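Local coordinates for uncharacterized protein (Escherichia coli O157:H7, PDB 4R29), which probably methylates a zinc-finger cysteine of the host proteins TAB2 and TAB3, with S-adenosylmethionine as methyl donor, and so blocks NF-kappa-B activation, at residues A[75-80]-A[126-131]; A[123-126]-A[132-135]. The protein carries 1 engineered substitution. All coordinates share one frame; numbering follows the deposited sequence.

Interaction 1 of 2, residues A[75-80]-A[126-131]; sequences TMYSVC and CELPDI
Tyr-77 carries this contact, laying its ring against the turn formed by Leu-128 to Ile-131; the two segments together bury 179 Å². The apolar contacts fall on one face and along the CD1–CE1 side of the ring. Over that face, CD of Pro-129 makes a CH-pi contact, 4.2 Å from the ring centroid and 18° off the ring normal, displaced toward the CE1–CZ rim. Near the ring plane, CG1 of Ile-131 approaches the edge at CE1 of Tyr-77, 4.1 Å away. CB of Leu-128 adds a looser contact, 4.4 Å from CD1 of Tyr-77. With CG opposite the backbone N (chi1 180°), Tyr-77 extends its ring to the turn.

The polar part gathers at the phenol end. OH of Tyr-77 lies 3.0 Å from the carbonyl O of Pro-129, and OD2 of Asp-130 stands 3.5 Å from the same hydroxyl. The Asp-130 carboxylate plane is inclined 30° to the ring.

The turn is itself closed by a backbone bond, from N of Ile-131 to O of Leu-128 (3.3 Å). Arg-151 of strand 145-151 also packs on Tyr-77. Tyr-77 is the first residue to leave helical geometry after helix 59-76, and the segment it meets contains a type II beta turn, Leu-128 to Ile-131: a tyrosine just past a helix thus packs on the turn leading into edge strand 131-137 of the Rossmann-like methyltransferase fold.

Interaction 2 of 2, residues A[123-126]-A[132-135]; sequences HALC and CCKI
A helix–turn–strand connection, in which helix 120-125 is followed by a short loop and strand 131-137, brings Leu-125 and Cys-126 against Cys-133. The CA atoms of Cys-126 and Cys-132 come within 6.3 Å, yet the side chain directed toward segment 123-126 belongs to the next residue, Cys-133; the bond to CB in Cys-132 is directed away, as expected for neighbouring residues of a strand. SG of Cys-133 is the meeting point. It lies 3.9 Å from the methyl CD1 of Leu-125 and also 3.9 Å from SG of Cys-126, which in addition approaches CB of Cys-133 at 4.1 Å. The Cys-133 torsion, with the sulfur opposite the carbonyl carbon (chi1 -67°), aims SG at the Leu-125 methyl, while SG of Cys-126 comes alongside the CB–SG bond of Cys-133.

Beyond the pair, Val-147 of the adjacent strand touches Cys-133, and Ile-26 of helix 22-26 touches Cys-126. Leu-125 reaches both Val-149 and Met-73, so it lies between the three-stranded antiparallel sheet and helix 59-76.

A separation of 3.9 Å is nearly twice the length of a sulfur–sulfur bond, so the two cysteines are not joined by a disulfide in this structure and meet as apolar, van der Waals neighbours.

In the fold
Segment 126-131 of interaction 1 joins the two segments of interaction 2, with Cys-126 shared; the centres of the two contacts are 11 Å apart. They touch directly where CG2 of Ile-131 packs on the carbonyl O of Leu-125, at 3.4 Å. Both bear on strand 131-137: interaction 1 sets the exit of helix 59-76 against its entry turn, whereas 123-126 with 132-135 sets helix 120-125 against the strand proper. Interaction 1 lies farther out, about 16 Å from the chain centre against about 9 Å, and has exposed Pro-129 and Asp-130 beside a phenol; the deeper interaction 2 relies on sulfur and methyl contacts.

Interaction 1 of 2, residues A[75-80]-A[126-131]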
# COMPACT_ATOMS: atom_id res chain seq x y z
N THR A 75 19.92 -0.47 4.32
CA THR A 75 20.75 -1.58 3.90
C THR A 75 20.22 -2.21 2.60
O THR A 75 21.00 -2.51 1.69
CB THR A 75 20.88 -2.66 5.02
OG1 THR A 75 21.35 -2.06 6.25
CG2 THR A 75 21.88 -3.76 4.60
N MET A 76 18.91 -2.41 2.51
CA MET A 76 18.33 -3.07 1.34
C MET A 76 18.09 -2.11 0.18
O MET A 76 17.82 -2.53 -0.93
CB MET A 76 17.02 -3.77 1.70
CG MET A 76 17.14 -4.77 2.85
SD MET A 76 18.46 -5.95 2.57
CE MET A 76 18.03 -6.64 0.97
N TYR A 77 18.16 -0.81 0.44
CA TYR A 77 17.90 0.15 -0.63
C TYR A 77 18.82 -0.06 -1.81
O TYR A 77 20.03 -0.25 -1.66
CB TYR A 77 18.06 1.59 -0.15
CG TYR A 77 17.80 2.62 -1.25
CD1 TYR A 77 16.50 3.03 -1.56
CD2 TYR A 77 18.85 3.19 -1.96
CE1 TYR A 77 16.26 3.97 -2.54
CE2 TYR A 77 18.62 4.13 -2.95
CZ TYR A 77 17.33 4.52 -3.22
OH TYR A 77 17.09 5.46 -4.19
N SER A 78 18.26 0.00 -3.00
CA SER A 78 19.07 -0.05 -4.19
C SER A 78 18.53 0.88 -5.25
O SER A 78 17.46 1.48 -5.08
CB SER A 78 19.17 -1.47 -4.71
OG SER A 78 19.95 -1.47 -5.89
N VAL A 79 19.28 1.03 -6.33
CA VAL A 79 18.82 1.84 -7.45
C VAL A 79 18.08 0.93 -8.41
O VAL A 79 18.18 -0.29 -8.30
CB VAL A 79 19.97 2.55 -8.18
CG1 VAL A 79 20.44 3.77 -7.36
CG2 VAL A 79 21.12 1.56 -8.47
N CYS A 80 17.33 1.53 -9.33
CA CYS A 80 16.58 0.78 -10.32
C CYS A 80 17.47 0.18 -11.38
O CYS A 80 18.44 0.79 -11.78
CB CYS A 80 15.59 1.69 -11.04
SG CYS A 80 14.08 1.95 -10.14
N CYS A 126 9.07 6.40 3.82
CA CYS A 126 8.97 7.75 3.29
C CYS A 126 10.24 8.58 3.38
O CYS A 126 10.33 9.66 2.80
CB CYS A 126 7.84 8.49 4.00
SG CYS A 126 6.23 7.92 3.47
N GLU A 127 11.23 8.07 4.12
CA GLU A 127 12.50 8.76 4.27
C GLU A 127 13.61 8.24 3.35
O GLU A 127 14.75 8.69 3.45
CB GLU A 127 12.95 8.77 5.74
CG GLU A 127 11.89 9.34 6.70
CD GLU A 127 12.35 9.35 8.18
OE1 GLU A 127 13.31 8.63 8.52
OE2 GLU A 127 11.73 10.07 8.99
N LEU A 128 13.28 7.32 2.44
CA LEU A 128 14.26 6.80 1.49
C LEU A 128 14.33 7.63 0.20
O LEU A 128 13.32 8.14 -0.26
CB LEU A 128 13.93 5.35 1.13
CG LEU A 128 13.99 4.33 2.28
CD1 LEU A 128 13.25 3.05 1.90
CD2 LEU A 128 15.45 4.04 2.69
N PRO A 129 15.53 7.75 -0.39
CA PRO A 129 15.59 8.62 -1.57
C PRO A 129 14.75 8.06 -2.72
O PRO A 129 14.77 6.84 -2.95
CB PRO A 129 17.08 8.63 -1.96
CG PRO A 129 17.83 8.04 -0.74
CD PRO A 129 16.83 7.10 -0.10
N ASP A 130 14.00 8.94 -3.39
CA ASP A 130 13.21 8.60 -4.58
C ASP A 130 12.10 7.58 -4.31
O ASP A 130 11.59 6.95 -5.24
CB ASP A 130 14.11 8.09 -5.70
CG ASP A 130 15.30 9.00 -5.93
OD1 ASP A 130 15.08 10.16 -6.32
OD2 ASP A 130 16.45 8.55 -5.71
N ILE A 131 11.74 7.42 -3.04
CA ILE A 131 10.65 6.54 -2.65
C ILE A 131 9.42 7.37 -2.27
O ILE A 131 9.46 8.13 -1.30
CB ILE A 131 11.07 5.65 -1.46
CG1 ILE A 131 12.32 4.85 -1.82
CG2 ILE A 131 9.95 4.72 -1.08
CD1 ILE A 131 12.11 3.90 -2.96

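Interaction 2 of 2, residues A[123-126]-A[132-135]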
# COMPACT_ATOMS: atom_id res chain seq x y z
N HIS A 123 6.52 5.14 8.03
CA HIS A 123 7.29 6.37 8.24
C HIS A 123 8.73 6.23 7.76
O HIS A 123 9.26 7.14 7.14
CB HIS A 123 7.19 6.83 9.70
CG HIS A 123 5.87 7.44 10.03
ND1 HIS A 123 4.73 6.69 10.22
CD2 HIS A 123 5.48 8.74 10.12
CE1 HIS A 123 3.70 7.49 10.44
NE2 HIS A 123 4.13 8.73 10.39
N ALA A 124 9.34 5.08 8.02
CA ALA A 124 10.70 4.81 7.56
C ALA A 124 10.79 4.80 6.03
O ALA A 124 11.76 5.31 5.44
CB ALA A 124 11.22 3.48 8.14
N LEU A 125 9.77 4.22 5.39
CA LEU A 125 9.70 4.08 3.94
C LEU A 125 9.78 5.43 3.24
O LEU A 125 10.43 5.58 2.20
CB LEU A 125 8.37 3.43 3.56
CG LEU A 125 8.33 2.03 3.00
CD1 LEU A 125 7.00 1.89 2.26
CD2 LEU A 125 9.50 1.74 2.05
N CYS A 126 9.07 6.40 3.82
CA CYS A 126 8.97 7.75 3.29
C CYS A 126 10.24 8.58 3.38
O CYS A 126 10.33 9.66 2.80
CB CYS A 126 7.84 8.49 4.00
SG CYS A 126 6.23 7.92 3.47
N CYS A 132 8.34 7.22 -3.03
CA CYS A 132 7.09 7.92 -2.74
C CYS A 132 5.96 6.97 -2.32
O CYS A 132 5.85 5.84 -2.81
CB CYS A 132 6.65 8.74 -3.95
SG CYS A 132 7.89 9.91 -4.57
N CYS A 133 5.11 7.44 -1.42
CA CYS A 133 3.92 6.70 -1.00
C CYS A 133 2.66 7.53 -1.21
O CYS A 133 2.51 8.60 -0.63
CB CYS A 133 4.02 6.31 0.48
SG CYS A 133 5.34 5.11 0.85
N LYS A 134 1.76 7.04 -2.06
CA LYS A 134 0.43 7.64 -2.15
C LYS A 134 -0.46 6.92 -1.13
O LYS A 134 -0.54 5.69 -1.13
CB LYS A 134 -0.15 7.53 -3.56
CG LYS A 134 0.55 8.43 -4.58
CD LYS A 134 -0.03 8.28 -6.01
CE LYS A 134 0.60 9.24 -7.01
NZ LYS A 134 -0.02 10.61 -6.98
N ILE A 135 -1.08 7.68 -0.23
CA ILE A 135 -1.82 7.10 0.89
C ILE A 135 -3.26 7.56 0.86
O ILE A 135 -3.54 8.72 0.55
CB ILE A 135 -1.22 7.52 2.25
CG1 ILE A 135 0.27 7.21 2.30
CG2 ILE A 135 -1.98 6.85 3.39
CD1 ILE A 135 1.02 7.87 3.46